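Local coordinates for xylooligosaccharide oxidase (Myceliophthora thermophila, PDB 5L6G), which oxidises the C1 hydroxyl of xylooligosaccharides and some other sugars to lactones, using a bicovalently bound FAD and reducing molecular oxygen to hydrogen peroxide, at residues Gly132-His137 / Pro334-Ser339; Gly284-His287 / Ala292-Thr295; Ser310-Asp315 / Phe320-Tyr325. All blocks are in the same frame, centred on the assembly; numbering follows the deposited sequence.

In the fold
Interaction 1 lies beside the cofactor: the side chain of Y336 is about 6 Å from FAD and about 10 Å from the bound xylose. Interactions 2 and 3 belong to the large antiparallel sheet and the helices that follow two of its strands, and their centres are 12 Å apart. They are joined by a probable hydrogen bond of 2.6 Å between G284 O and Y323 OH, and by packing of L293 on V311. Interaction 3 also touches interaction 1, through F320 against G136, although their centres are 20 Å apart. Its segment 320-325 runs into the sugar pocket, where Y325 meets xylose, whereas interaction 2 lies away from the active site.

Interaction 1. Residues Gly132-His137 / Pro334-Ser339; sequences GARLGH and PGYDQS
R134 lays its guanidinium group over one face of the Y336 ring, in a cation-pi contact with CZ of R134 4.0 Å from the ring centroid. CZ sits 26° off the ring normal, displaced toward CD2, and the two planes are inclined by 32° instead of being stacked flat. R134 NH1 comes nearest, 3.3 Å from Y336 CD2 and 3.4 Å from Y336 CE2, while R134 NH2 reaches back along the ring to Y336 CB at 3.8 Å. The backbones remain well apart, with 10.7 Å between the CA atoms of R134 and Y336. An arginine chain extended from CG to NE spans much of that gap, and on the other side CG of Y336 stands anti to its own backbone N (chi1 -176°), which swings the ring out to meet it. Beyond the ring, on its opposite face, lies the backbone N of Q338.

NH1 does more than cover the tyrosine: it donates to the carbonyl oxygens of both G92 and G157, so the rotation of the guanidinium group is probably well fixed. These two glycines flank the cofactor attachment points, G92 two residues before H94 and G157 two residues after C155. The ring it holds ends in a hydroxyl that is hydrogen-bonded to H94 NE2. The pair thus forms a second shell behind the flavin linkage of the FAD-binding PCMH-type domain, with R134 just before helix 135-146 and Y336 supplied by a distant loop. Together they back the doubly attached, 6-S-cysteinyl and 8alpha-histidyl FAD site found in berberine-bridge-type oxidases.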
# COMPACT_ATOMS: atom_id res chain seq x y z
N GLY A 132 -8.54 -10.99 5.95
CA GLY A 132 -8.77 -11.12 4.51
C GLY A 132 -9.80 -10.17 3.95
O GLY A 132 -10.17 -10.31 2.78
N ALA A 133 -10.30 -9.23 4.76
CA ALA A 133 -11.26 -8.24 4.27
C ALA A 133 -10.56 -7.30 3.29
O ALA A 133 -9.45 -6.81 3.54
CB ALA A 133 -11.91 -7.46 5.42
N ARG A 134 -11.23 -7.03 2.17
CA ARG A 134 -10.72 -6.13 1.17
C ARG A 134 -11.34 -4.77 1.38
O ARG A 134 -12.40 -4.65 2.04
CB ARG A 134 -11.02 -6.67 -0.22
CG ARG A 134 -10.37 -8.02 -0.48
CD ARG A 134 -10.93 -8.63 -1.74
NE ARG A 134 -10.51 -10.00 -1.94
CZ ARG A 134 -9.39 -10.38 -2.56
NH1 ARG A 134 -8.56 -9.50 -3.10
NH2 ARG A 134 -9.12 -11.67 -2.68
N LEU A 135 -10.66 -3.75 0.86
CA LEU A 135 -10.96 -2.38 1.19
C LEU A 135 -12.38 -1.99 0.82
O LEU A 135 -13.02 -1.27 1.55
CB LEU A 135 -9.97 -1.42 0.55
CG LEU A 135 -8.49 -1.62 0.92
CD1 LEU A 135 -7.64 -0.54 0.26
CD2 LEU A 135 -8.32 -1.62 2.44
N GLY A 136 -12.86 -2.46 -0.34
CA GLY A 136 -14.21 -2.13 -0.80
C GLY A 136 -15.29 -2.66 0.13
O GLY A 136 -16.28 -2.00 0.40
N HIS A 137 -15.08 -3.87 0.62
CA HIS A 137 -15.98 -4.48 1.59
C HIS A 137 -15.97 -3.72 2.91
O HIS A 137 -17.04 -3.47 3.48
CB HIS A 137 -15.59 -5.94 1.82
CG HIS A 137 -16.44 -6.64 2.82
ND1 HIS A 137 -17.82 -6.74 2.71
CD2 HIS A 137 -16.12 -7.27 3.97
CE1 HIS A 137 -18.29 -7.43 3.73
NE2 HIS A 137 -17.28 -7.77 4.51
N PRO A 334 -14.33 -15.39 -3.03
CA PRO A 334 -13.03 -16.06 -3.14
C PRO A 334 -12.57 -16.30 -4.60
O PRO A 334 -11.38 -16.53 -4.84
CB PRO A 334 -13.25 -17.39 -2.40
CG PRO A 334 -14.72 -17.62 -2.44
CD PRO A 334 -15.34 -16.25 -2.37
N GLY A 335 -13.49 -16.24 -5.56
CA GLY A 335 -13.14 -16.31 -6.98
C GLY A 335 -12.41 -15.09 -7.53
O GLY A 335 -11.96 -15.10 -8.68
N TYR A 336 -12.30 -14.03 -6.73
CA TYR A 336 -11.54 -12.84 -7.09
C TYR A 336 -10.28 -13.22 -7.86
O TYR A 336 -9.49 -14.06 -7.40
CB TYR A 336 -11.15 -12.06 -5.84
CG TYR A 336 -10.43 -10.78 -6.15
CD1 TYR A 336 -11.15 -9.62 -6.42
CD2 TYR A 336 -9.04 -10.71 -6.18
CE1 TYR A 336 -10.50 -8.43 -6.71
CE2 TYR A 336 -8.38 -9.52 -6.46
CZ TYR A 336 -9.12 -8.39 -6.72
OH TYR A 336 -8.51 -7.21 -7.00
N ASP A 337 -10.11 -12.63 -9.04
CA ASP A 337 -9.00 -12.98 -9.91
C ASP A 337 -8.54 -11.84 -10.83
O ASP A 337 -8.02 -12.10 -11.92
CB ASP A 337 -9.37 -14.23 -10.74
CG ASP A 337 -10.50 -13.97 -11.73
OD1 ASP A 337 -10.88 -12.79 -11.93
OD2 ASP A 337 -11.01 -14.95 -12.31
N GLN A 338 -8.72 -10.59 -10.39
CA GLN A 338 -8.24 -9.46 -11.17
C GLN A 338 -6.73 -9.58 -11.23
O GLN A 338 -6.08 -9.87 -10.21
CB GLN A 338 -8.65 -8.12 -10.54
CG GLN A 338 -10.15 -7.90 -10.47
CD GLN A 338 -10.81 -7.95 -11.83
OE1 GLN A 338 -11.38 -8.97 -12.22
NE2 GLN A 338 -10.72 -6.84 -12.57
N SER A 339 -6.15 -9.43 -12.42
CA SER A 339 -4.70 -9.45 -12.52
C SER A 339 -4.20 -8.60 -13.70
O SER A 339 -4.94 -8.33 -14.63
CB SER A 339 -4.20 -10.89 -12.64
OG SER A 339 -4.61 -11.47 -13.86

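Interaction 2. Residues Gly284-His287 / Ala292-Thr295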
# COMPACT_ATOMS: atom_id res chain seq x y z
N GLY A 284 -7.99 15.09 -7.60
CA GLY A 284 -8.25 15.33 -6.19
C GLY A 284 -9.56 14.78 -5.71
O GLY A 284 -10.45 14.43 -6.50
N LEU A 285 -9.65 14.66 -4.39
CA LEU A 285 -10.91 14.45 -3.70
C LEU A 285 -10.92 15.45 -2.54
O LEU A 285 -10.08 15.39 -1.64
CB LEU A 285 -11.05 13.02 -3.19
CG LEU A 285 -12.44 12.65 -2.69
CD1 LEU A 285 -13.41 12.59 -3.86
CD2 LEU A 285 -12.48 11.36 -1.90
N TYR A 286 -11.86 16.38 -2.59
CA TYR A 286 -11.98 17.39 -1.58
C TYR A 286 -13.08 16.98 -0.63
O TYR A 286 -14.20 16.68 -1.06
CB TYR A 286 -12.30 18.72 -2.24
CG TYR A 286 -12.35 19.86 -1.28
CD1 TYR A 286 -11.18 20.45 -0.81
CD2 TYR A 286 -13.57 20.35 -0.83
CE1 TYR A 286 -11.22 21.50 0.09
CE2 TYR A 286 -13.63 21.41 0.07
CZ TYR A 286 -12.45 21.97 0.52
OH TYR A 286 -12.50 23.01 1.39
N HIS A 287 -12.78 16.94 0.67
CA HIS A 287 -13.77 16.55 1.66
C HIS A 287 -14.66 17.74 2.03
O HIS A 287 -14.48 18.39 3.06
CB HIS A 287 -13.10 15.97 2.89
CG HIS A 287 -12.44 14.66 2.64
ND1 HIS A 287 -12.52 13.62 3.52
CD2 HIS A 287 -11.72 14.20 1.58
CE1 HIS A 287 -11.86 12.58 3.05
NE2 HIS A 287 -11.36 12.91 1.87
N ALA A 292 -16.97 24.86 -1.89
CA ALA A 292 -15.87 24.92 -0.93
C ALA A 292 -14.56 24.54 -1.62
O ALA A 292 -13.52 25.19 -1.41
CB ALA A 292 -16.16 24.02 0.26
N LEU A 293 -14.60 23.51 -2.46
CA LEU A 293 -13.44 23.14 -3.27
C LEU A 293 -12.95 24.31 -4.13
O LEU A 293 -11.76 24.63 -4.14
CB LEU A 293 -13.77 21.95 -4.18
CG LEU A 293 -12.79 21.72 -5.33
CD1 LEU A 293 -11.43 21.33 -4.77
CD2 LEU A 293 -13.30 20.67 -6.30
N LYS A 294 -13.87 24.92 -4.87
CA LYS A 294 -13.50 25.97 -5.82
C LYS A 294 -12.73 27.08 -5.11
O LYS A 294 -11.71 27.56 -5.61
CB LYS A 294 -14.75 26.53 -6.51
CG LYS A 294 -15.42 25.59 -7.50
CD LYS A 294 -16.72 26.18 -8.04
CE LYS A 294 -17.44 25.21 -8.96
NZ LYS A 294 -16.81 25.14 -10.31
N THR A 295 -13.23 27.48 -3.95
CA THR A 295 -12.59 28.50 -3.13
C THR A 295 -11.21 28.02 -2.65
O THR A 295 -10.23 28.76 -2.70
CB THR A 295 -13.49 28.86 -1.93
OG1 THR A 295 -14.75 29.37 -2.40
CG2 THR A 295 -12.84 29.91 -1.04
O HOH W 1 -13.00 26.40 0.90
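A292 O accepts a 2.7 Å hydrogen bond from a water that also makes a weak bond, 3.5 Å long, to Y286 OH, so the tyrosine hydroxyl is linked loosely to the backbone of the facing helix. The rest of the contact is van der Waals packing of the ring on the helix backbone and on the side chains of A292 and L293. The Y286 ring lies flat beneath L293 CA, which stands 3.8 Å from the ring centroid and 15° off its normal, a CH-pi contact made by the helix backbone itself. Further along the rim, Y286 CE2 meets A292 CB at 3.6 Å, and Y286 CD2 meets L293 CB at 3.7 Å.

Strand 280-286 belongs to the large antiparallel sheet and forms a beta-alpha unit with helix 290-304, which follows after a short turn and packs on the sheet. The tyrosine is thus covered by the first turn of that helix. At the start of the helix, A292 N is hydrogen-bonded to N289 OD1.

Y286 and L293 run past each other in opposite directions. With CG of L293 anti to the backbone N (chi1 164°), CD1 of the leucine travels back to the root of the tyrosine and touches Y286 CB at 3.7 Å. L293 also rests on T235 and Y237 of the adjoining strand 234-240, while Y286 packs on M269 of strand 269-275 and on E268.

Interaction 3. Residues Ser310-Asp315 / Phe320-Tyr325; sequences SVQEHD and FRHYAY. With NAG (2-acetamido-2-deoxy-beta-D-glucopyranose), chain E.
The imidazoles of H314 and H322 meet at an oblique angle, neither stacked nor edge-to-face, with centroids 5.1 Å apart and planes 39° from each other. The backbone carbon C of Q312 lies over one face of the H314 ring, and Q312 OE1 is at the edge of that ring, in its plane. The edge of the H322 ring faces Y323, whose own ring carries H322 CD2 3.5 Å above its centre. These groups join edge strand 308-314 of the large antiparallel sheet to helix 316-322, which follows it directly, a beta-alpha unit with D315 between the two as the N-cap. The cap is made by D315 OD1, which accepts from E318 N.

Across the gap the closest approach of the histidines is H314 NE2 to H322 ND1, 3.8 Å. Q312 crosses H322 almost at a right angle, its amide plane 82° from the ring, and brings OE1 to 3.3 Å from H322 CE1. OE1 is equally near ND1, but at an angle too poor for a hydrogen bond. H322 reaches these partners because its CG stands anti to the backbone N (chi1 -178°). An alanine in place of H322 has no ring to set against Q312 OE1 and H314, which would probably open a gap there and leave the Q312 amide less confined.

H314 is fixed from both ends, ND1 to E318 and NE2 to S236, and the E318 carboxylate would tend to favour positive charge on its imidazole. Y323 stacks on F171, and Y325 touches the bound xylose. On the outer side of the strand, E313 O comes within 3.2 Å of O7 of the N-acetylglucosamine, and D315 CB lies 3.8 Å from the sugar's C6.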
# COMPACT_ATOMS: atom_id res chain seq x y z
N SER A 310 -14.06 18.57 -14.63
CA SER A 310 -14.70 17.36 -14.11
C SER A 310 -14.99 17.48 -12.62
O SER A 310 -14.70 16.56 -11.86
CB SER A 310 -13.81 16.13 -14.35
OG SER A 310 -13.62 15.90 -15.74
N VAL A 311 -15.56 18.60 -12.20
CA VAL A 311 -15.90 18.78 -10.80
C VAL A 311 -17.19 18.01 -10.54
O VAL A 311 -18.22 18.32 -11.13
CB VAL A 311 -16.06 20.26 -10.45
CG1 VAL A 311 -16.55 20.43 -9.02
CG2 VAL A 311 -14.74 20.99 -10.67
N GLN A 312 -17.12 17.01 -9.68
CA GLN A 312 -18.27 16.14 -9.39
C GLN A 312 -18.43 15.99 -7.89
O GLN A 312 -17.52 15.53 -7.22
CB GLN A 312 -18.06 14.76 -10.00
CG GLN A 312 -18.15 14.69 -11.52
CD GLN A 312 -17.59 13.38 -12.06
OE1 GLN A 312 -17.64 12.35 -11.40
NE2 GLN A 312 -17.04 13.43 -13.27
N GLU A 313 -19.60 16.35 -7.37
CA GLU A 313 -19.90 16.14 -5.96
C GLU A 313 -20.49 14.75 -5.76
O GLU A 313 -21.33 14.31 -6.53
CB GLU A 313 -20.92 17.16 -5.48
CG GLU A 313 -20.58 18.60 -5.81
CD GLU A 313 -21.52 19.57 -5.13
OE1 GLU A 313 -21.37 19.75 -3.90
OE2 GLU A 313 -22.40 20.14 -5.83
N HIS A 314 -20.10 14.10 -4.67
CA HIS A 314 -20.49 12.72 -4.41
C HIS A 314 -20.90 12.56 -2.96
O HIS A 314 -20.48 13.33 -2.11
CB HIS A 314 -19.27 11.79 -4.62
CG HIS A 314 -18.59 11.94 -5.95
ND1 HIS A 314 -19.16 11.53 -7.14
CD2 HIS A 314 -17.39 12.46 -6.28
CE1 HIS A 314 -18.34 11.79 -8.14
NE2 HIS A 314 -17.25 12.34 -7.64
N ASP A 315 -21.69 11.53 -2.65
CA ASP A 315 -21.72 11.05 -1.27
C ASP A 315 -20.44 10.25 -1.04
O ASP A 315 -19.63 10.10 -1.96
CB ASP A 315 -23.00 10.25 -0.93
CG ASP A 315 -23.06 8.87 -1.57
OD1 ASP A 315 -22.07 8.32 -2.05
OD2 ASP A 315 -24.16 8.29 -1.55
N PHE A 320 -15.72 7.04 -3.25
CA PHE A 320 -14.84 5.89 -3.28
C PHE A 320 -14.94 5.19 -4.63
O PHE A 320 -13.91 4.87 -5.22
CB PHE A 320 -15.11 4.91 -2.13
CG PHE A 320 -14.18 3.73 -2.14
CD1 PHE A 320 -12.85 3.89 -1.77
CD2 PHE A 320 -14.60 2.48 -2.56
CE1 PHE A 320 -11.96 2.81 -1.80
CE2 PHE A 320 -13.72 1.40 -2.58
CZ PHE A 320 -12.40 1.58 -2.21
N ARG A 321 -16.15 4.99 -5.14
CA ARG A 321 -16.32 4.34 -6.44
C ARG A 321 -15.65 5.12 -7.56
O ARG A 321 -15.10 4.54 -8.49
CB ARG A 321 -17.79 4.14 -6.80
CG ARG A 321 -18.56 3.24 -5.87
CD ARG A 321 -19.85 2.73 -6.52
NE ARG A 321 -20.84 3.79 -6.69
CZ ARG A 321 -21.64 4.27 -5.72
NH1 ARG A 321 -21.58 3.79 -4.48
NH2 ARG A 321 -22.51 5.24 -6.00
N HIS A 322 -15.72 6.45 -7.47
CA HIS A 322 -15.15 7.31 -8.51
C HIS A 322 -13.69 6.97 -8.83
O HIS A 322 -13.29 6.96 -9.99
CB HIS A 322 -15.22 8.77 -8.09
CG HIS A 322 -14.70 9.70 -9.14
ND1 HIS A 322 -15.46 10.12 -10.21
CD2 HIS A 322 -13.47 10.24 -9.31
CE1 HIS A 322 -14.73 10.90 -10.99
NE2 HIS A 322 -13.52 10.99 -10.47
N TYR A 323 -12.88 6.75 -7.79
CA TYR A 323 -11.45 6.45 -7.98
C TYR A 323 -11.12 4.96 -7.86
O TYR A 323 -9.94 4.57 -7.83
CB TYR A 323 -10.60 7.25 -6.99
CG TYR A 323 -10.48 8.71 -7.36
CD1 TYR A 323 -9.87 9.08 -8.56
CD2 TYR A 323 -10.96 9.72 -6.52
CE1 TYR A 323 -9.75 10.41 -8.92
CE2 TYR A 323 -10.83 11.05 -6.88
CZ TYR A 323 -10.23 11.39 -8.07
OH TYR A 323 -10.09 12.70 -8.46
N ALA A 324 -12.16 4.13 -7.79
CA ALA A 324 -12.01 2.69 -7.60
C ALA A 324 -11.58 2.01 -8.90
O ALA A 324 -10.78 1.08 -8.87
CB ALA A 324 -13.30 2.09 -7.10
N TYR A 325 -12.14 2.47 -10.02
CA TYR A 325 -11.80 1.93 -11.35
C TYR A 325 -12.04 0.42 -11.40
O TYR A 325 -11.19 -0.37 -11.82
CB TYR A 325 -10.35 2.27 -11.74
CG TYR A 325 -10.02 3.75 -11.76
CD1 TYR A 325 -10.86 4.67 -12.39
CD2 TYR A 325 -8.86 4.23 -11.16
CE1 TYR A 325 -10.56 6.02 -12.41
CE2 TYR A 325 -8.56 5.59 -11.17
CZ TYR A 325 -9.40 6.47 -11.79
OH TYR A 325 -9.08 7.81 -11.81
C1 NAG E . -24.28 14.79 -0.56
C2 NAG E . -24.84 14.51 -1.96
C3 NAG E . -26.22 13.83 -1.92
C4 NAG E . -26.18 12.61 -1.00
C5 NAG E . -25.67 13.05 0.36
C6 NAG E . -25.56 11.88 1.34
C7 NAG E . -24.34 15.87 -3.95
C8 NAG E . -24.50 17.21 -4.62
N2 NAG E . -24.90 15.74 -2.74
O3 NAG E . -26.61 13.45 -3.22
O4 NAG E . -27.45 12.00 -0.89
O5 NAG E . -24.38 13.60 0.20
O6 NAG E . -24.77 12.27 2.45
O7 NAG E . -23.71 14.97 -4.51